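Local atomic coordinates of chitinase (Thermococcus chitonophagus, PDB entry 5XSW), a protein that probably hydrolyses chitin as an endochitinase, cutting inside the chains of beta-1,4-linked N-acetylglucosamine. Residues 32-36 and 103-107; 69-75 and 478-482. All blocks are in the same frame, centred on the assembly; numbering follows the deposited sequence.

Both contacts lie where the N-terminal beta-strand region meets the mainly helical remainder of the chain. Contact 1 is a strand pairing inside the beta region, at the point where the chain leaves strand 98-104. Contact 2 brings the loop between strands 65-69 and 75-77 onto the C-terminal helix 475-482. Their centres are about 9 Å apart, and strand 32-41 serves both: Ile35 N approaches Gly74 O at 2.8 Å, probably as a hydrogen bond, while Ile35 O packs against Tyr478 CE1 at 3.4 Å. The glycan bound in this crystal is held by residues of the helical part, among them Glu213, Trp215, Gln242 and His374, none of them in either contact.

Contact 1. Residues 32-36 and 103-107; sequences CFDIK and HYLRG
Tyr104 reaches along strand 32-41 to Phe33, and the CD1/CE1 side of its ring does the touching. CB stands 3.8 Å from Asp34 O, and at CD1 the ring presents its edge to that same oxygen, which lies in its plane. CE1 is 3.6 Å from Phe33 CD1, and at the tip OH passes 3.9 Å from the same Phe33 CD1. With CG anti to its own carbonyl carbon (chi1 -62°), the ring runs alongside Phe33 and points the same way. The planes differ by 24°, but the rings are slid apart and barely overlap. Strands 32-41 and 98-104 are antiparallel neighbours in a sheet of the N-terminal beta region, with Ile35 and Tyr104 as a non-hydrogen-bonded pair. Flanking this pair are Leu105 N to Asp34 O (2.9 Å, N-H...O angle 152°) and a weak bond from Lys36 N to His103 O. Tyr104 CA adds a CA-H...O contact to Asp34 O at 3.4 Å. An inverse gamma turn centred on Leu105 then leads the chain off the sheet. Lys36 crosses Leu105 at about a right angle, CG lying 4.0 Å from Leu105 CD1, and continues until NZ donates to Ala309 O.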
loop_
_atom_site.group_PDB
_atom_site.type_symbol
_atom_site.label_atom_id
_atom_site.label_comp_id
_atom_site.label_asym_id
_atom_site.label_seq_id
_atom_site.Cartn_x
_atom_site.Cartn_y
_atom_site.Cartn_z
ATOM N N CYS A 32 7.320 4.217 17.700
ATOM C CA CYS A 32 6.316 5.251 17.571
ATOM C C CYS A 32 5.139 4.854 18.484
ATOM O O CYS A 32 4.770 3.653 18.586
ATOM C CB CYS A 32 5.808 5.396 16.113
ATOM S SG CYS A 32 4.908 6.853 15.817
ATOM N N PHE A 33 4.568 5.854 19.138
ATOM C CA PHE A 33 3.290 5.681 19.859
ATOM C C PHE A 33 2.233 6.481 19.174
ATOM O O PHE A 33 2.389 7.687 18.959
ATOM C CB PHE A 33 3.422 6.125 21.363
ATOM C CG PHE A 33 4.448 5.349 22.116
ATOM C CD1 PHE A 33 4.180 4.057 22.555
ATOM C CD2 PHE A 33 5.692 5.887 22.375
ATOM C CE1 PHE A 33 5.142 3.323 23.262
ATOM C CE2 PHE A 33 6.673 5.157 23.061
ATOM C CZ PHE A 33 6.406 3.874 23.493
ATOM N N ASP A 34 1.122 5.842 18.836
ATOM C CA ASP A 34 0.003 6.548 18.257
ATOM C C ASP A 34 -1.090 6.658 19.336
ATOM O O ASP A 34 -1.611 5.634 19.770
ATOM C CB ASP A 34 -0.581 5.812 17.039
ATOM C CG ASP A 34 0.309 5.919 15.793
ATOM O OD1 ASP A 34 1.376 6.550 15.891
ATOM O OD2 ASP A 34 -0.101 5.357 14.750
ATOM N N ILE A 35 -1.419 7.880 19.731
ATOM C CA ILE A 35 -2.393 8.081 20.838
ATOM C C ILE A 35 -3.766 8.412 20.329
ATOM O O ILE A 35 -3.966 9.423 19.656
ATOM C CB ILE A 35 -1.860 9.186 21.784
ATOM C CG1 ILE A 35 -0.536 8.660 22.401
ATOM C CG2 ILE A 35 -2.924 9.502 22.861
ATOM C CD1 ILE A 35 0.057 9.555 23.437
ATOM N N LYS A 36 -4.733 7.528 20.599
ATOM C CA LYS A 36 -6.126 7.797 20.291
ATOM C C LYS A 36 -6.687 8.980 21.131
ATOM O O LYS A 36 -7.271 9.927 20.601
ATOM C CB LYS A 36 -6.948 6.545 20.563
ATOM C CG LYS A 36 -8.405 6.621 20.084
ATOM C CD LYS A 36 -9.230 5.471 20.702
ATOM C CE LYS A 36 -10.613 5.318 20.059
ATOM N NZ LYS A 36 -10.576 4.795 18.628
ATOM N N HIS A 103 -4.595 6.230 25.965
ATOM C CA HIS A 103 -5.195 5.152 25.194
ATOM C C HIS A 103 -4.544 5.098 23.781
ATOM O O HIS A 103 -4.674 6.057 23.013
ATOM C CB HIS A 103 -6.684 5.361 25.068
ATOM C CG HIS A 103 -7.375 5.484 26.403
ATOM N ND1 HIS A 103 -7.775 4.383 27.132
ATOM C CD2 HIS A 103 -7.689 6.573 27.152
ATOM C CE1 HIS A 103 -8.359 4.788 28.256
ATOM N NE2 HIS A 103 -8.325 6.113 28.289
ATOM N N TYR A 104 -3.836 4.027 23.495
ATOM C CA TYR A 104 -3.189 3.902 22.166
ATOM C C TYR A 104 -4.230 3.623 21.110
ATOM O O TYR A 104 -5.353 3.119 21.389
ATOM C CB TYR A 104 -2.172 2.782 22.140
ATOM C CG TYR A 104 -1.059 2.992 23.084
ATOM C CD1 TYR A 104 -0.234 4.105 22.968
ATOM C CD2 TYR A 104 -0.846 2.096 24.127
ATOM C CE1 TYR A 104 0.796 4.305 23.854
ATOM C CE2 TYR A 104 0.187 2.286 25.023
ATOM C CZ TYR A 104 1.001 3.392 24.877
ATOM O OH TYR A 104 2.018 3.597 25.760
ATOM N N LEU A 105 -3.860 3.879 19.864
ATOM C CA LEU A 105 -4.796 3.615 18.781
ATOM C C LEU A 105 -4.692 2.119 18.426
ATOM O O LEU A 105 -4.004 1.720 17.471
ATOM C CB LEU A 105 -4.448 4.521 17.589
ATOM C CG LEU A 105 -5.384 4.530 16.414
ATOM C CD1 LEU A 105 -6.804 4.920 16.816
ATOM C CD2 LEU A 105 -4.770 5.538 15.439
ATOM N N ARG A 106 -5.383 1.294 19.191
ATOM C CA ARG A 106 -5.183 -0.162 19.211
ATOM C C ARG A 106 -6.232 -0.693 20.186
ATOM O O ARG A 106 -6.354 -0.107 21.264
ATOM C CB ARG A 106 -3.790 -0.496 19.673
ATOM C CG ARG A 106 -3.267 -1.864 19.193
ATOM C CD ARG A 106 -3.576 -3.020 20.138
ATOM N NE ARG A 106 -3.065 -4.302 19.619
ATOM C CZ ARG A 106 -2.195 -5.092 20.247
ATOM N NH1 ARG A 106 -1.757 -4.789 21.482
ATOM N NH2 ARG A 106 -1.819 -6.248 19.670
ATOM N N GLY A 107 -7.001 -1.727 19.815
ATOM C CA GLY A 107 -8.106 -2.175 20.659
ATOM C C GLY A 107 -7.519 -2.790 21.898
ATOM O O GLY A 107 -6.770 -3.759 21.813
#

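Contact 2. Residues 69-75 and 478-482; sequences DLTWRGI and YYHAR
Asp69 and Arg482 form a salt bridge between the end of strand 65-69 and the C-terminal helix, and the same aspartate builds an Asx turn. Arg482 NH1 bonds to Asp69 OD1 on the syn side at 2.8 Å, the oxygen lying close to the guanidinium plane, and NH2 adds a weak bond to OD2. The flat groups are turned 69° from each other. Thr71 N closes the Asx turn on OD1 from the opposite face of the carboxylate, so two donors grip that oxygen and fix the rotation of the group. Among neutral hydrogen bonds, Tyr478 OH donates to Thr71 O over a short 2.5 Å, in the carbonyl plane on a lone pair; CG anti to the backbone N (chi1 -171°) sends the ring toward the loop. Apolar contacts clamp that ring: Ile75 CG1 makes a CH-pi contact over one face, 3.8 Å from the centroid, while Arg482 CD, one helical turn on, covers the other face off-centre. Ile75 CD1 continues to the phenol end of Tyr479, 3.8 Å from CZ. Water completes the joint: one molecule, lying in the plane of the Tyr479 ring, is 2.6 Å from Tyr479 OH and donates to Trp72 O at 2.8 Å.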
loop_
_atom_site.group_PDB
_atom_site.type_symbol
_atom_site.label_atom_id
_atom_site.label_comp_id
_atom_site.label_asym_id
_atom_site.label_seq_id
_atom_site.Cartn_x
_atom_site.Cartn_y
_atom_site.Cartn_z
ATOM N N ASP A 69 -8.297 14.797 23.036
ATOM C CA ASP A 69 -7.972 14.317 21.670
ATOM C C ASP A 69 -6.850 15.201 21.114
ATOM O O ASP A 69 -7.040 16.395 20.968
ATOM C CB ASP A 69 -9.239 14.353 20.803
ATOM C CG ASP A 69 -9.000 13.927 19.322
ATOM O OD1 ASP A 69 -7.864 13.703 18.927
ATOM O OD2 ASP A 69 -9.986 13.864 18.577
ATOM N N LEU A 70 -5.675 14.617 20.849
ATOM C CA LEU A 70 -4.527 15.384 20.424
ATOM C C LEU A 70 -4.564 15.726 18.924
ATOM O O LEU A 70 -3.666 16.403 18.445
ATOM C CB LEU A 70 -3.233 14.634 20.734
ATOM C CG LEU A 70 -2.984 14.320 22.212
ATOM C CD1 LEU A 70 -1.771 13.396 22.365
ATOM C CD2 LEU A 70 -2.762 15.660 23.006
ATOM N N THR A 71 -5.603 15.249 18.242
ATOM C CA THR A 71 -5.844 15.467 16.799
ATOM C C THR A 71 -4.544 15.352 16.005
ATOM O O THR A 71 -3.978 14.269 15.927
ATOM C CB THR A 71 -6.586 16.845 16.515
ATOM O OG1 THR A 71 -5.748 17.960 16.828
ATOM C CG2 THR A 71 -7.857 16.924 17.318
ATOM N N TRP A 72 -4.011 16.446 15.479
ATOM C CA TRP A 72 -2.851 16.331 14.589
ATOM C C TRP A 72 -1.617 16.052 15.372
ATOM O O TRP A 72 -0.590 15.693 14.824
ATOM C CB TRP A 72 -2.696 17.611 13.756
ATOM C CG TRP A 72 -2.265 18.799 14.560
ATOM C CD1 TRP A 72 -3.076 19.728 15.194
ATOM C CD2 TRP A 72 -0.912 19.197 14.825
ATOM N NE1 TRP A 72 -2.286 20.675 15.840
ATOM C CE2 TRP A 72 -0.963 20.365 15.630
ATOM C CE3 TRP A 72 0.338 18.660 14.488
ATOM C CZ2 TRP A 72 0.190 21.007 16.081
ATOM C CZ3 TRP A 72 1.480 19.299 14.935
ATOM C CH2 TRP A 72 1.400 20.463 15.721
ATOM N N ARG A 73 -1.696 16.158 16.691
ATOM C CA ARG A 73 -0.465 15.957 17.474
ATOM C C ARG A 73 -0.376 14.594 18.211
ATOM O O ARG A 73 0.451 14.407 19.135
ATOM C CB ARG A 73 -0.346 17.124 18.468
ATOM C CG ARG A 73 0.979 17.725 18.502
ATOM C CD ARG A 73 0.971 19.109 19.186
ATOM N NE ARG A 73 2.326 19.340 19.667
ATOM C CZ ARG A 73 2.708 20.385 20.386
ATOM N NH1 ARG A 73 3.968 20.472 20.754
ATOM N NH2 ARG A 73 1.827 21.322 20.730
ATOM N N GLY A 74 -1.178 13.624 17.776
ATOM C CA GLY A 74 -1.237 12.345 18.451
ATOM C C GLY A 74 -0.147 11.333 18.137
ATOM O O GLY A 74 -0.171 10.208 18.683
ATOM N N ILE A 75 0.811 11.700 17.268
ATOM C CA ILE A 75 1.851 10.751 16.842
ATOM C C ILE A 75 3.156 11.059 17.518
ATOM O O ILE A 75 3.638 12.180 17.425
ATOM C CB ILE A 75 2.074 10.793 15.239
ATOM C CG1 ILE A 75 0.771 10.441 14.499
ATOM C CG2 ILE A 75 3.229 9.909 14.845
ATOM C CD1 ILE A 75 0.689 11.031 13.064
ATOM N N TYR A 478 -2.032 5.933 12.029
ATOM C CA TYR A 478 -2.735 6.967 12.782
ATOM C C TYR A 478 -3.893 7.549 12.028
ATOM O O TYR A 478 -5.027 7.547 12.524
ATOM C CB TYR A 478 -1.750 8.077 13.167
ATOM C CG TYR A 478 -2.368 9.094 14.162
ATOM C CD1 TYR A 478 -2.549 8.767 15.526
ATOM C CD2 TYR A 478 -2.763 10.336 13.731
ATOM C CE1 TYR A 478 -3.146 9.694 16.419
ATOM C CE2 TYR A 478 -3.333 11.295 14.630
ATOM C CZ TYR A 478 -3.513 10.959 15.955
ATOM O OH TYR A 478 -4.083 11.902 16.795
ATOM N N TYR A 479 -3.644 8.077 10.825
ATOM C CA TYR A 479 -4.754 8.695 10.100
ATOM C C TYR A 479 -5.743 7.671 9.615
ATOM O O TYR A 479 -6.946 7.904 9.596
ATOM C CB TYR A 479 -4.238 9.527 8.900
ATOM C CG TYR A 479 -3.248 10.556 9.337
ATOM C CD1 TYR A 479 -3.638 11.669 10.100
ATOM C CD2 TYR A 479 -1.919 10.399 9.038
ATOM C CE1 TYR A 479 -2.671 12.606 10.540
ATOM C CE2 TYR A 479 -0.980 11.292 9.460
ATOM C CZ TYR A 479 -1.367 12.408 10.201
ATOM O OH TYR A 479 -0.351 13.288 10.588
ATOM N N HIS A 480 -5.254 6.509 9.230
ATOM C CA HIS A 480 -6.190 5.530 8.712
ATOM C C HIS A 480 -7.139 4.993 9.818
ATOM O O HIS A 480 -8.354 4.965 9.671
ATOM C CB HIS A 480 -5.437 4.337 8.111
ATOM C CG HIS A 480 -6.326 3.429 7.334
ATOM N ND1 HIS A 480 -6.073 2.085 7.180
ATOM C CD2 HIS A 480 -7.434 3.694 6.608
ATOM C CE1 HIS A 480 -7.013 1.549 6.419
ATOM N NE2 HIS A 480 -7.874 2.501 6.089
ATOM N N ALA A 481 -6.565 4.571 10.931
ATOM C CA ALA A 481 -7.381 3.999 12.018
ATOM C C ALA A 481 -8.248 5.076 12.689
ATOM O O ALA A 481 -9.380 4.780 13.066
ATOM C CB ALA A 481 -6.466 3.281 13.057
ATOM N N ARG A 482 -7.766 6.316 12.815
ATOM C CA ARG A 482 -8.673 7.345 13.392
ATOM C C ARG A 482 -9.855 7.649 12.472
ATOM O O ARG A 482 -10.879 8.063 12.955
ATOM C CB ARG A 482 -7.949 8.665 13.700
ATOM C CG ARG A 482 -6.872 8.466 14.683
ATOM C CD ARG A 482 -6.592 9.699 15.439
ATOM N NE ARG A 482 -7.626 9.800 16.466
ATOM C CZ ARG A 482 -7.885 10.901 17.139
ATOM N NH1 ARG A 482 -7.189 11.996 16.874
ATOM N NH2 ARG A 482 -8.867 10.899 18.042
HETATM O O HOH W 1 -0.615 15.486 11.994
#